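PDB 3PR7: UspA1 from Moraxella catarrhalis, which acts as a trimeric surface adhesin that binds fibronectin and the receptor CEACAM1, with a beta-roll head carried on a coiled-coil stalk. Local coordinates for residues Q88-G93 with R103-G108; F52-N57 with Y67-G72; R43-G48 with E58-G63; D21-N26 with D36-K41. One frame throughout, in Å; residues are numbered along the deposited sequence.

Contact 1 of 4, residues Q88-G93 with R103-G108; sequences QYSTIG and RYSTIG
Gln88-Gly93 and Arg103-Gly108 run parallel and in register, with Thr91 CA 4.8 Å from Thr106 CA. Four backbone hydrogen bonds join them: Tyr104 N to Gln88 O, Thr91 N to Ser105 O, Ile107 N to Thr91 O, and Gly93 N to Ile107 O. The bond from Thr91 N to Ser105 O is the most bent, at 140° about the hydrogen. Two successive turns of a parallel beta-roll meet here, and from Tyr89 and Tyr104 to the two glycines each residue lies beside its own kind.

Tyr89 and Tyr104 lie alongside each other and point the same way. Their ring planes are 3° apart, but they are slid so far that the rings barely overlap. The centroids are 5.4 Å apart, and the nearest atoms are Tyr89 CD2 and Tyr104 CE1 at 3.5 Å. Ile92 and Ile107 share one rotamer, and Ile92 CG1 rests 4.3 Å from Ile107 CB. Gln88 and Arg103 are also side by side. Gln88 OE1 sits near the guanidinium plane at its edge, yet its nearest atom is Arg103 CD at 3.8 Å. The serines differ. Ser90 OG turns away from its carbonyl carbon and bonds Thr86 O and Asn87 O, whereas Ser105 OG, with chi1 at 61°, bonds Gly102 O.

Strands 76-77 and 121-122 continue the stack beyond the pair. Ile92 and Ile107 face inward, onto Ala100 of strand 99-100 and Ala115 of strand 114-115 respectively. Thr91 and Thr106 face the second subunit, where they pack on its Gly95 and Gly110.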
loop_
_atom_site.group_PDB
_atom_site.type_symbol
_atom_site.label_atom_id
_atom_site.label_comp_id
_atom_site.label_asym_id
_atom_site.label_seq_id
_atom_site.Cartn_x
_atom_site.Cartn_y
_atom_site.Cartn_z
ATOM N N GLN A 88 -25.390 9.298 8.886
ATOM C CA GLN A 88 -25.846 7.911 8.834
ATOM C C GLN A 88 -24.732 6.877 8.861
ATOM O O GLN A 88 -23.752 6.986 8.125
ATOM C CB GLN A 88 -26.709 7.688 7.596
ATOM C CG GLN A 88 -28.046 8.407 7.633
ATOM C CD GLN A 88 -28.810 8.288 6.330
ATOM O OE1 GLN A 88 -28.237 7.969 5.284
ATOM N NE2 GLN A 88 -30.111 8.550 6.385
ATOM N N TYR A 89 -24.906 5.878 9.723
ATOM C CA TYR A 89 -24.041 4.699 9.785
ATOM C C TYR A 89 -22.569 5.005 10.075
ATOM O O TYR A 89 -21.680 4.248 9.680
ATOM C CB TYR A 89 -24.190 3.850 8.517
ATOM C CG TYR A 89 -25.590 3.314 8.294
ATOM C CD1 TYR A 89 -26.071 2.234 9.035
ATOM C CD2 TYR A 89 -26.434 3.883 7.336
ATOM C CE1 TYR A 89 -27.356 1.733 8.830
ATOM C CE2 TYR A 89 -27.721 3.389 7.123
ATOM C CZ TYR A 89 -28.174 2.314 7.875
ATOM O OH TYR A 89 -29.444 1.819 7.675
ATOM N N SER A 90 -22.325 6.113 10.773
ATOM C CA SER A 90 -20.987 6.473 11.237
ATOM C C SER A 90 -20.513 5.481 12.276
ATOM O O SER A 90 -21.322 4.905 13.004
ATOM C CB SER A 90 -21.004 7.854 11.876
ATOM O OG SER A 90 -21.383 8.833 10.937
ATOM N N THR A 91 -19.203 5.284 12.347
ATOM C CA THR A 91 -18.624 4.423 13.364
ATOM C C THR A 91 -17.313 5.004 13.872
ATOM O O THR A 91 -16.420 5.333 13.085
ATOM C CB THR A 91 -18.363 2.997 12.835
ATOM O OG1 THR A 91 -19.537 2.496 12.185
ATOM C CG2 THR A 91 -17.986 2.062 13.973
ATOM N N ILE A 92 -17.214 5.145 15.190
ATOM C CA ILE A 92 -15.941 5.409 15.837
ATOM C C ILE A 92 -15.701 4.299 16.852
ATOM O O ILE A 92 -16.468 4.143 17.806
ATOM C CB ILE A 92 -15.905 6.792 16.517
ATOM C CG1 ILE A 92 -16.088 7.899 15.471
ATOM C CG2 ILE A 92 -14.591 6.970 17.297
ATOM C CD1 ILE A 92 -16.293 9.293 16.050
ATOM N N GLY A 93 -14.649 3.514 16.628
ATOM C CA GLY A 93 -14.301 2.420 17.529
ATOM C C GLY A 93 -14.015 2.907 18.938
ATOM O O GLY A 93 -14.447 2.293 19.917
ATOM N N ARG A 103 -21.338 9.846 5.603
ATOM C CA ARG A 103 -22.178 8.658 5.553
ATOM C C ARG A 103 -21.312 7.415 5.467
ATOM O O ARG A 103 -20.375 7.361 4.669
ATOM C CB ARG A 103 -23.076 8.692 4.334
ATOM C CG ARG A 103 -24.380 9.374 4.521
ATOM C CD ARG A 103 -25.169 9.103 3.279
ATOM N NE ARG A 103 -25.580 10.343 2.671
ATOM C CZ ARG A 103 -25.011 10.988 1.656
ATOM N NH1 ARG A 103 -25.565 12.127 1.295
ATOM N NH2 ARG A 103 -23.945 10.540 0.999
ATOM N N TYR A 104 -21.640 6.417 6.281
ATOM C CA TYR A 104 -20.897 5.154 6.329
ATOM C C TYR A 104 -19.406 5.359 6.612
ATOM O O TYR A 104 -18.586 4.507 6.269
ATOM C CB TYR A 104 -21.065 4.348 5.028
ATOM C CG TYR A 104 -22.464 4.318 4.448
ATOM C CD1 TYR A 104 -23.400 3.380 4.877
ATOM C CD2 TYR A 104 -22.841 5.213 3.448
ATOM C CE1 TYR A 104 -24.682 3.346 4.337
ATOM C CE2 TYR A 104 -24.118 5.191 2.906
ATOM C CZ TYR A 104 -25.033 4.255 3.354
ATOM O OH TYR A 104 -26.297 4.231 2.814
ATOM N N SER A 105 -19.056 6.486 7.226
ATOM C CA SER A 105 -17.655 6.769 7.539
ATOM C C SER A 105 -17.208 5.986 8.766
ATOM O O SER A 105 -18.029 5.599 9.603
ATOM C CB SER A 105 -17.414 8.269 7.719
ATOM O OG SER A 105 -18.187 8.793 8.781
ATOM N N THR A 106 -15.906 5.744 8.860
ATOM C CA THR A 106 -15.356 4.869 9.888
ATOM C C THR A 106 -14.046 5.413 10.438
ATOM O O THR A 106 -13.162 5.819 9.679
ATOM C CB THR A 106 -15.080 3.459 9.321
ATOM O OG1 THR A 106 -16.214 3.009 8.567
ATOM C CG2 THR A 106 -14.785 2.465 10.436
ATOM N N ILE A 107 -13.933 5.427 11.762
ATOM C CA ILE A 107 -12.651 5.647 12.416
ATOM C C ILE A 107 -12.423 4.531 13.430
ATOM O O ILE A 107 -13.153 4.420 14.420
ATOM C CB ILE A 107 -12.558 7.025 13.100
ATOM C CG1 ILE A 107 -12.762 8.149 12.077
ATOM C CG2 ILE A 107 -11.211 7.168 13.811
ATOM C CD1 ILE A 107 -12.896 9.535 12.684
ATOM N N GLY A 108 -11.416 3.699 13.169
ATOM C CA GLY A 108 -11.086 2.576 14.043
ATOM C C GLY A 108 -10.767 3.014 15.461
ATOM O O GLY A 108 -11.240 2.412 16.428
#

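Contact 2 of 4, residues F52-N57 with Y67-G72; sequences FNEATN and YNKAKG
Asn53 and Asn68 belong to a row of inward asparagines in the parallel beta-roll, each OD1 accepting the backbone N-H of the asparagine one turn on. Asn53 OD1 accepts the backbone N-H of Asn68 at 3.0 Å, with that nitrogen in the plane of the amide carbonyl. Chi1 of -64° sets CG of Asn53 beside its own backbone N, and from there OD1 reaches Asn68 N. Asn53 ND2 is taken up by Gly65 O. The pattern repeats along the roll: Asn68 OD1 accepts Asn83 N and Asn68 ND2 donates to Gly80 O, while Asn53 N is bound by Asn38 OD1. These buried amides therefore have partners for both oxygen and nitrogen.

Backbone bonds carry on where the asparagine leaves off. Glu54 N donates to Asn68 O, Ala70 N to Glu54 O, and Thr56 N to Ala70 O. In the last, the donor stands 40° out of the carbonyl plane.

Phe52 and Tyr67 add an apolar contact at one end, where Phe52 CB lies 3.6 Å from Tyr67 CD1. Their rings are nearly parallel but slid apart.

On the outer face, Glu54 and Lys69 run side by side as a long salt bridge. Glu54 OE1 is 4.0 Å from Lys69 NZ but 3.2 Å from Lys69 CE.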
loop_
_atom_site.group_PDB
_atom_site.type_symbol
_atom_site.label_atom_id
_atom_site.label_comp_id
_atom_site.label_asym_id
_atom_site.label_seq_id
_atom_site.Cartn_x
_atom_site.Cartn_y
_atom_site.Cartn_z
ATOM N N PHE A 52 -21.348 12.369 30.486
ATOM C CA PHE A 52 -21.652 13.406 29.485
ATOM C C PHE A 52 -21.733 12.920 28.039
ATOM O O PHE A 52 -21.306 13.613 27.109
ATOM C CB PHE A 52 -20.690 14.595 29.603
ATOM C CG PHE A 52 -21.133 15.627 30.586
ATOM C CD1 PHE A 52 -22.222 16.450 30.302
ATOM C CD2 PHE A 52 -20.471 15.783 31.797
ATOM C CE1 PHE A 52 -22.647 17.409 31.210
ATOM C CE2 PHE A 52 -20.888 16.739 32.716
ATOM C CZ PHE A 52 -21.982 17.554 32.420
ATOM N N ASN A 53 -22.295 11.731 27.858
ATOM C CA ASN A 53 -22.488 11.176 26.529
ATOM C C ASN A 53 -23.851 11.571 25.962
ATOM O O ASN A 53 -24.850 11.564 26.677
ATOM C CB ASN A 53 -22.304 9.655 26.556
ATOM C CG ASN A 53 -20.885 9.242 26.938
ATOM O OD1 ASN A 53 -19.907 9.762 26.398
ATOM N ND2 ASN A 53 -20.771 8.300 27.866
ATOM N N GLU A 54 -23.874 11.949 24.685
ATOM C CA GLU A 54 -25.111 12.311 23.991
ATOM C C GLU A 54 -25.389 11.350 22.844
ATOM O O GLU A 54 -24.651 11.315 21.860
ATOM C CB GLU A 54 -25.036 13.733 23.434
ATOM C CG GLU A 54 -25.429 14.839 24.396
ATOM C CD GLU A 54 -25.631 16.176 23.691
ATOM O OE1 GLU A 54 -24.709 16.633 22.973
ATOM O OE2 GLU A 54 -26.717 16.774 23.855
ATOM N N ALA A 55 -26.455 10.569 22.973
ATOM C CA ALA A 55 -26.904 9.714 21.883
ATOM C C ALA A 55 -28.290 10.150 21.431
ATOM O O ALA A 55 -29.290 9.848 22.081
ATOM C CB ALA A 55 -26.900 8.251 22.302
ATOM N N THR A 56 -28.338 10.887 20.325
ATOM C CA THR A 56 -29.604 11.357 19.765
ATOM C C THR A 56 -29.917 10.589 18.484
ATOM O O THR A 56 -29.186 9.668 18.115
ATOM C CB THR A 56 -29.600 12.890 19.495
ATOM O OG1 THR A 56 -28.883 13.178 18.287
ATOM C CG2 THR A 56 -28.975 13.657 20.665
ATOM N N ASN A 57 -31.005 10.972 17.817
ATOM C CA ASN A 57 -31.439 10.343 16.570
ATOM C C ASN A 57 -31.957 8.923 16.784
ATOM O O ASN A 57 -32.154 8.492 17.921
ATOM C CB ASN A 57 -30.312 10.360 15.530
ATOM C CG ASN A 57 -30.775 10.868 14.185
ATOM O OD1 ASN A 57 -30.853 10.113 13.213
ATOM N ND2 ASN A 57 -31.098 12.158 14.123
ATOM N N TYR A 67 -17.991 12.331 27.212
ATOM C CA TYR A 67 -18.161 13.470 26.300
ATOM C C TYR A 67 -18.290 13.077 24.827
ATOM O O TYR A 67 -17.938 13.852 23.931
ATOM C CB TYR A 67 -17.032 14.490 26.499
ATOM C CG TYR A 67 -16.768 14.822 27.951
ATOM C CD1 TYR A 67 -17.484 15.828 28.597
ATOM C CD2 TYR A 67 -15.807 14.124 28.682
ATOM C CE1 TYR A 67 -17.252 16.127 29.932
ATOM C CE2 TYR A 67 -15.566 14.419 30.016
ATOM C CZ TYR A 67 -16.289 15.421 30.632
ATOM O OH TYR A 67 -16.045 15.718 31.950
ATOM N N ASN A 68 -18.802 11.875 24.588
ATOM C CA ASN A 68 -19.017 11.387 23.235
ATOM C C ASN A 68 -20.377 11.828 22.709
ATOM O O ASN A 68 -21.329 11.966 23.476
ATOM C CB ASN A 68 -18.876 9.863 23.189
ATOM C CG ASN A 68 -17.468 9.398 23.527
ATOM O OD1 ASN A 68 -16.481 9.951 23.038
ATOM N ND2 ASN A 68 -17.372 8.376 24.366
ATOM N N LYS A 69 -20.457 12.068 21.403
ATOM C CA LYS A 69 -21.705 12.497 20.778
ATOM C C LYS A 69 -22.044 11.666 19.547
ATOM O O LYS A 69 -21.403 11.786 18.502
ATOM C CB LYS A 69 -21.662 13.985 20.428
ATOM C CG LYS A 69 -21.766 14.906 21.628
ATOM C CD LYS A 69 -21.482 16.350 21.243
ATOM C CE LYS A 69 -21.640 17.274 22.440
ATOM N NZ LYS A 69 -21.414 18.705 22.100
ATOM N N ALA A 70 -23.050 10.810 19.693
ATOM C CA ALA A 70 -23.578 10.037 18.581
ATOM C C ALA A 70 -24.919 10.613 18.143
ATOM O O ALA A 70 -25.981 10.093 18.494
ATOM C CB ALA A 70 -23.712 8.569 18.958
ATOM N N LYS A 71 -24.859 11.715 17.403
ATOM C CA LYS A 71 -26.013 12.219 16.665
ATOM C C LYS A 71 -26.012 11.419 15.366
ATOM O O LYS A 71 -25.091 10.640 15.134
ATOM C CB LYS A 71 -25.866 13.717 16.386
ATOM C CG LYS A 71 -24.943 14.450 17.359
ATOM C CD LYS A 71 -25.303 15.920 17.482
ATOM C CE LYS A 71 -24.085 16.758 17.853
ATOM N NZ LYS A 71 -24.417 18.210 17.926
ATOM N N GLY A 72 -27.023 11.575 14.522
ATOM C CA GLY A 72 -27.037 10.834 13.258
ATOM C C GLY A 72 -27.522 9.397 13.369
ATOM O O GLY A 72 -27.228 8.692 14.340
#

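Contact 3 of 4, residues R43-G48 with E58-G63; sequences RYSTIG and EYSTIG
Tyr44 and Tyr59 belong to neighbouring turns of the parallel beta-roll that forms the head of this adhesin. They mark the start of two Tyr-Ser-Thr-Ile-Gly runs, one on each turn. The rings point the same way, with planes 8° apart, but are slid until they barely overlap. Tyr44 CB, rather than its ring, makes the nearest approach, 3.6 Å from Tyr59 CD2. Tyr59 stacks further on Tyr74, and both Tyr44 and Tyr59 pack against Leu51 of the second subunit.

Backbone bonds link the turns: Tyr59 N to Arg43 O, Thr46 N to Ser60 O, Ile62 N to Thr46 O and Gly48 N to Ile62 O. Ser45 and Ser60 lie between the first two. Ser45 OG accepts a weak bond from Ser60 N at 3.4 Å, and it also bonds Asn57 O. Ser60 OG, placed between its backbone N and carbonyl carbon by chi1 of 63°, bonds Thr56 O.

Ile47 and Ile62 turn to the inside of the roll, with Ile47 CG1 4.2 Å from Ile62 CB. Thr46 turns to the trimer interface, where its OG1 bonds Ser64 OG of the second subunit.

Arg43 and Glu58 lie side by side at the outer end. Their salt bridge rests on charge alone. Glu58 OE2 lies over a face of the guanidinium, near its rim, 3.3 Å from Arg43 NH2.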
loop_
_atom_site.group_PDB
_atom_site.type_symbol
_atom_site.label_atom_id
_atom_site.label_comp_id
_atom_site.label_asym_id
_atom_site.label_seq_id
_atom_site.Cartn_x
_atom_site.Cartn_y
_atom_site.Cartn_z
ATOM N N ARG A 43 -35.331 7.733 19.001
ATOM C CA ARG A 43 -35.902 6.415 19.257
ATOM C C ARG A 43 -34.846 5.315 19.210
ATOM O O ARG A 43 -33.996 5.299 18.321
ATOM C CB ARG A 43 -37.033 6.104 18.267
ATOM C CG ARG A 43 -38.346 6.810 18.579
ATOM C CD ARG A 43 -39.557 6.002 18.117
ATOM N NE ARG A 43 -39.978 6.333 16.756
ATOM C CZ ARG A 43 -39.670 5.626 15.671
ATOM N NH1 ARG A 43 -38.926 4.529 15.763
ATOM N NH2 ARG A 43 -40.108 6.021 14.483
ATOM N N TYR A 44 -34.907 4.410 20.186
ATOM C CA TYR A 44 -34.070 3.200 20.230
ATOM C C TYR A 44 -32.566 3.456 20.373
ATOM O O TYR A 44 -31.747 2.634 19.953
ATOM C CB TYR A 44 -34.350 2.296 19.023
ATOM C CG TYR A 44 -35.785 1.840 18.924
ATOM C CD1 TYR A 44 -36.266 0.817 19.741
ATOM C CD2 TYR A 44 -36.664 2.429 18.016
ATOM C CE1 TYR A 44 -37.587 0.391 19.657
ATOM C CE2 TYR A 44 -37.989 2.010 17.923
ATOM C CZ TYR A 44 -38.443 0.991 18.749
ATOM O OH TYR A 44 -39.750 0.567 18.668
ATOM N N SER A 45 -32.211 4.588 20.973
ATOM C CA SER A 45 -30.812 4.931 21.194
ATOM C C SER A 45 -30.338 4.444 22.559
ATOM O O SER A 45 -31.148 4.250 23.467
ATOM C CB SER A 45 -30.607 6.434 21.038
ATOM O OG SER A 45 -30.864 6.825 19.701
ATOM N N THR A 46 -29.030 4.244 22.694
ATOM C CA THR A 46 -28.457 3.578 23.866
ATOM C C THR A 46 -27.129 4.190 24.310
ATOM O O THR A 46 -26.258 4.470 23.485
ATOM C CB THR A 46 -28.222 2.070 23.584
ATOM O OG1 THR A 46 -29.411 1.481 23.042
ATOM C CG2 THR A 46 -27.813 1.318 24.849
ATOM N N ILE A 47 -26.989 4.390 25.618
ATOM C CA ILE A 47 -25.713 4.732 26.234
ATOM C C ILE A 47 -25.450 3.726 27.346
ATOM O O ILE A 47 -26.242 3.617 28.286
ATOM C CB ILE A 47 -25.703 6.168 26.806
ATOM C CG1 ILE A 47 -25.921 7.187 25.687
ATOM C CG2 ILE A 47 -24.390 6.449 27.541
ATOM C CD1 ILE A 47 -26.070 8.608 26.163
ATOM N N GLY A 48 -24.346 2.990 27.229
ATOM C CA GLY A 48 -23.987 1.957 28.204
ATOM C C GLY A 48 -23.691 2.493 29.595
ATOM O O GLY A 48 -23.916 1.811 30.594
ATOM N N GLU A 58 -32.177 8.200 15.691
ATOM C CA GLU A 58 -32.704 6.842 15.768
ATOM C C GLU A 58 -31.605 5.786 15.669
ATOM O O GLU A 58 -30.736 5.853 14.794
ATOM C CB GLU A 58 -33.776 6.616 14.698
ATOM C CG GLU A 58 -35.049 7.436 14.907
ATOM C CD GLU A 58 -36.119 7.164 13.857
ATOM O OE1 GLU A 58 -35.825 6.492 12.844
ATOM O OE2 GLU A 58 -37.262 7.632 14.047
ATOM N N TYR A 59 -31.658 4.824 16.590
ATOM C CA TYR A 59 -30.761 3.658 16.633
ATOM C C TYR A 59 -29.265 3.968 16.812
ATOM O O TYR A 59 -28.417 3.196 16.356
ATOM C CB TYR A 59 -30.947 2.752 15.408
ATOM C CG TYR A 59 -32.372 2.528 14.954
ATOM C CD1 TYR A 59 -32.870 3.184 13.831
ATOM C CD2 TYR A 59 -33.214 1.643 15.626
ATOM C CE1 TYR A 59 -34.175 2.978 13.394
ATOM C CE2 TYR A 59 -34.524 1.430 15.198
ATOM C CZ TYR A 59 -34.995 2.101 14.080
ATOM O OH TYR A 59 -36.286 1.897 13.647
ATOM N N SER A 60 -28.939 5.080 17.466
ATOM C CA SER A 60 -27.537 5.407 17.746
ATOM C C SER A 60 -27.032 4.663 18.983
ATOM O O SER A 60 -27.827 4.148 19.777
ATOM C CB SER A 60 -27.340 6.916 17.889
ATOM O OG SER A 60 -28.068 7.422 18.991
ATOM N N THR A 61 -25.709 4.609 19.135
ATOM C CA THR A 61 -25.060 3.786 20.156
ATOM C C THR A 61 -23.811 4.454 20.724
ATOM O O THR A 61 -22.930 4.876 19.971
ATOM C CB THR A 61 -24.620 2.421 19.565
ATOM O OG1 THR A 61 -25.709 1.818 18.855
ATOM C CG2 THR A 61 -24.130 1.470 20.658
ATOM N N ILE A 62 -23.738 4.548 22.051
ATOM C CA ILE A 62 -22.486 4.879 22.729
ATOM C C ILE A 62 -22.192 3.810 23.775
ATOM O O ILE A 62 -22.979 3.612 24.704
ATOM C CB ILE A 62 -22.503 6.291 23.373
ATOM C CG1 ILE A 62 -22.573 7.369 22.289
ATOM C CG2 ILE A 62 -21.253 6.505 24.239
ATOM C CD1 ILE A 62 -22.739 8.781 22.815
ATOM N N GLY A 63 -21.066 3.119 23.610
ATOM C CA GLY A 63 -20.635 2.086 24.552
ATOM C C GLY A 63 -20.439 2.627 25.957
ATOM O O GLY A 63 -21.013 2.104 26.913
#

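Contact 4 of 4, residues D21-N26 with D36-K41; sequences DNNTAN and DYNKTK
Asn22 lies flat over one face of the Tyr37 ring. The amide and ring planes are 13° apart, with Asn22 CG 3.5 Å from Tyr37 CE1. Asn22 CB adds a CH-pi contact, 3.7 Å from the Tyr37 ring centroid. Asp36 helps to place this pair. Asp36 OD1 accepts Asn22 N at 3.0 Å through its syn lone pair, and also accepts a weak bond from Tyr37 N. One carboxylate oxygen thus holds the backbones of both stacked residues. The torsion of Asp36 (chi1 -150°) swings CG away from its own backbone N and across to the other segment.

Beside it, Asn23 OD1 accepts Asn38 N at 2.9 Å, in the plane of the amide carbonyl. Asn23 ND2 is bound by Gly35 O. The polar end of Asn38 is engaged on the following turn, by Asn53 and more weakly by Gly50 O. These asparagines are part of the inward row that runs along the parallel beta-roll.

Strands 24-26 and 39-41 are parallel; their axes approach to 4.8 Å, with directions 8° apart. Thr24 N donates to Asn38 O, Thr40 N to Thr24 O, and Asn26 N to Thr40 O. Thr24 O also receives a weak bond from Thr40 OG1. On the outer face, Thr24 OG1 touches the chain of Lys39 at CG, 3.4 Å away.

Inward, Asn23, Asn38 and Thr40 all rest on Ile32 of strand 31-32. Strand 54-55 flanks 39-41 on its other side, while 24-26 is one of the two edge strands of this sheet within the chain. Tyr37 stacks on Phe52, and Asp36 packs on Tyr29 of the third subunit.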
loop_
_atom_site.group_PDB
_atom_site.type_symbol
_atom_site.label_atom_id
_atom_site.label_comp_id
_atom_site.label_asym_id
_atom_site.label_seq_id
_atom_site.Cartn_x
_atom_site.Cartn_y
_atom_site.Cartn_z
ATOM N N ASP A 21 -28.627 11.135 38.725
ATOM C CA ASP A 21 -29.696 12.122 38.860
ATOM C C ASP A 21 -29.841 13.010 37.626
ATOM O O ASP A 21 -30.893 13.621 37.418
ATOM C CB ASP A 21 -29.465 12.991 40.101
ATOM C CG ASP A 21 -29.867 12.296 41.395
ATOM O OD1 ASP A 21 -30.401 11.168 41.342
ATOM O OD2 ASP A 21 -29.652 12.888 42.474
ATOM N N ASN A 22 -28.790 13.072 36.812
ATOM C CA ASN A 22 -28.747 13.982 35.669
ATOM C C ASN A 22 -28.820 13.298 34.302
ATOM O O ASN A 22 -28.646 13.949 33.269
ATOM C CB ASN A 22 -27.521 14.892 35.760
ATOM C CG ASN A 22 -27.580 15.832 36.950
ATOM O OD1 ASN A 22 -27.958 16.994 36.816
ATOM N ND2 ASN A 22 -27.213 15.330 38.123
ATOM N N ASN A 23 -29.077 11.993 34.303
ATOM C CA ASN A 23 -29.338 11.261 33.070
ATOM C C ASN A 23 -30.732 11.595 32.553
ATOM O O ASN A 23 -31.721 11.405 33.263
ATOM C CB ASN A 23 -29.194 9.751 33.288
ATOM C CG ASN A 23 -27.753 9.320 33.505
ATOM O OD1 ASN A 23 -26.817 9.971 33.043
ATOM N ND2 ASN A 23 -27.573 8.207 34.204
ATOM N N THR A 24 -30.809 12.109 31.329
ATOM C CA THR A 24 -32.088 12.534 30.755
ATOM C C THR A 24 -32.441 11.775 29.482
ATOM O O THR A 24 -31.573 11.469 28.662
ATOM C CB THR A 24 -32.127 14.056 30.465
ATOM O OG1 THR A 24 -31.032 14.417 29.614
ATOM C CG2 THR A 24 -32.057 14.864 31.759
ATOM N N ALA A 25 -33.728 11.474 29.334
ATOM C CA ALA A 25 -34.254 10.832 28.135
ATOM C C ALA A 25 -35.401 11.652 27.552
ATOM O O ALA A 25 -36.264 12.144 28.283
ATOM C CB ALA A 25 -34.711 9.423 28.446
ATOM N N ASN A 26 -35.395 11.795 26.230
ATOM C CA ASN A 26 -36.401 12.573 25.519
ATOM C C ASN A 26 -36.805 11.854 24.230
ATOM O O ASN A 26 -36.394 12.236 23.130
ATOM C CB ASN A 26 -35.867 13.986 25.236
ATOM C CG ASN A 26 -36.926 14.922 24.671
ATOM O OD1 ASN A 26 -38.127 14.721 24.859
ATOM N ND2 ASN A 26 -36.477 15.963 23.976
ATOM N N ASP A 36 -23.513 9.236 34.746
ATOM C CA ASP A 36 -24.236 10.477 35.005
ATOM C C ASP A 36 -24.085 11.489 33.870
ATOM O O ASP A 36 -23.126 11.429 33.095
ATOM C CB ASP A 36 -23.776 11.092 36.335
ATOM C CG ASP A 36 -24.871 11.898 37.030
ATOM O OD1 ASP A 36 -26.039 11.862 36.581
ATOM O OD2 ASP A 36 -24.557 12.568 38.037
ATOM N N TYR A 37 -25.054 12.405 33.784
ATOM C CA TYR A 37 -25.067 13.519 32.821
ATOM C C TYR A 37 -25.180 13.090 31.357
ATOM O O TYR A 37 -24.801 13.835 30.447
ATOM C CB TYR A 37 -23.868 14.456 33.033
ATOM C CG TYR A 37 -23.920 15.209 34.339
ATOM C CD1 TYR A 37 -24.591 16.428 34.436
ATOM C CD2 TYR A 37 -23.301 14.702 35.480
ATOM C CE1 TYR A 37 -24.642 17.124 35.638
ATOM C CE2 TYR A 37 -23.349 15.389 36.688
ATOM C CZ TYR A 37 -24.021 16.598 36.758
ATOM O OH TYR A 37 -24.069 17.281 37.948
ATOM N N ASN A 38 -25.720 11.896 31.144
ATOM C CA ASN A 38 -25.925 11.364 29.807
ATOM C C ASN A 38 -27.296 11.745 29.245
ATOM O O ASN A 38 -28.308 11.640 29.936
ATOM C CB ASN A 38 -25.743 9.846 29.816
ATOM C CG ASN A 38 -24.361 9.427 30.292
ATOM O OD1 ASN A 38 -23.347 9.908 29.790
ATOM N ND2 ASN A 38 -24.318 8.524 31.260
ATOM N N LYS A 39 -27.311 12.205 27.995
ATOM C CA LYS A 39 -28.550 12.579 27.313
ATOM C C LYS A 39 -28.882 11.587 26.207
ATOM O O LYS A 39 -27.998 11.148 25.469
ATOM C CB LYS A 39 -28.442 13.974 26.688
ATOM C CG LYS A 39 -28.350 15.146 27.652
ATOM C CD LYS A 39 -28.499 16.457 26.880
ATOM C CE LYS A 39 -27.666 17.582 27.481
ATOM N NZ LYS A 39 -28.234 18.103 28.753
ATOM N N THR A 40 -30.160 11.243 26.092
ATOM C CA THR A 40 -30.656 10.478 24.950
ATOM C C THR A 40 -31.884 11.147 24.344
ATOM O O THR A 40 -32.733 11.680 25.061
ATOM C CB THR A 40 -31.005 9.024 25.315
ATOM O OG1 THR A 40 -31.789 9.009 26.511
ATOM C CG2 THR A 40 -29.750 8.197 25.526
ATOM N N LYS A 41 -31.953 11.123 23.015
ATOM C CA LYS A 41 -33.086 11.653 22.264
ATOM C C LYS A 41 -33.412 10.701 21.119
ATOM O O LYS A 41 -32.628 9.802 20.813
ATOM C CB LYS A 41 -32.763 13.042 21.707
ATOM C CG LYS A 41 -32.822 14.171 22.722
ATOM C CD LYS A 41 -32.269 15.459 22.129
ATOM C CE LYS A 41 -32.615 16.662 22.992
ATOM N NZ LYS A 41 -32.102 17.927 22.398
#

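All four contacts join segments of successive turns of one beta-roll, and the paired segments start 15 residues apart. Contacts 1 and 3 reach the same sheet and both touch the second subunit; their centres are 14 Å apart. Contacts 2 and 4 reach the other sheet and are centred 10 Å apart. They meet where Lys39 N lies 2.9 Å from Asn53 O, a probable hydrogen bond. Contacts 2 and 3 alternate along the chain and are centred 8 Å apart. They touch in the interior of the roll, with Ile62 CD1 3.3 Å from Glu54 O. Ile47 CD1 similarly links contact 3 to Lys39 O of contact 4. Contact 1 lies further along the roll and touches none of the others.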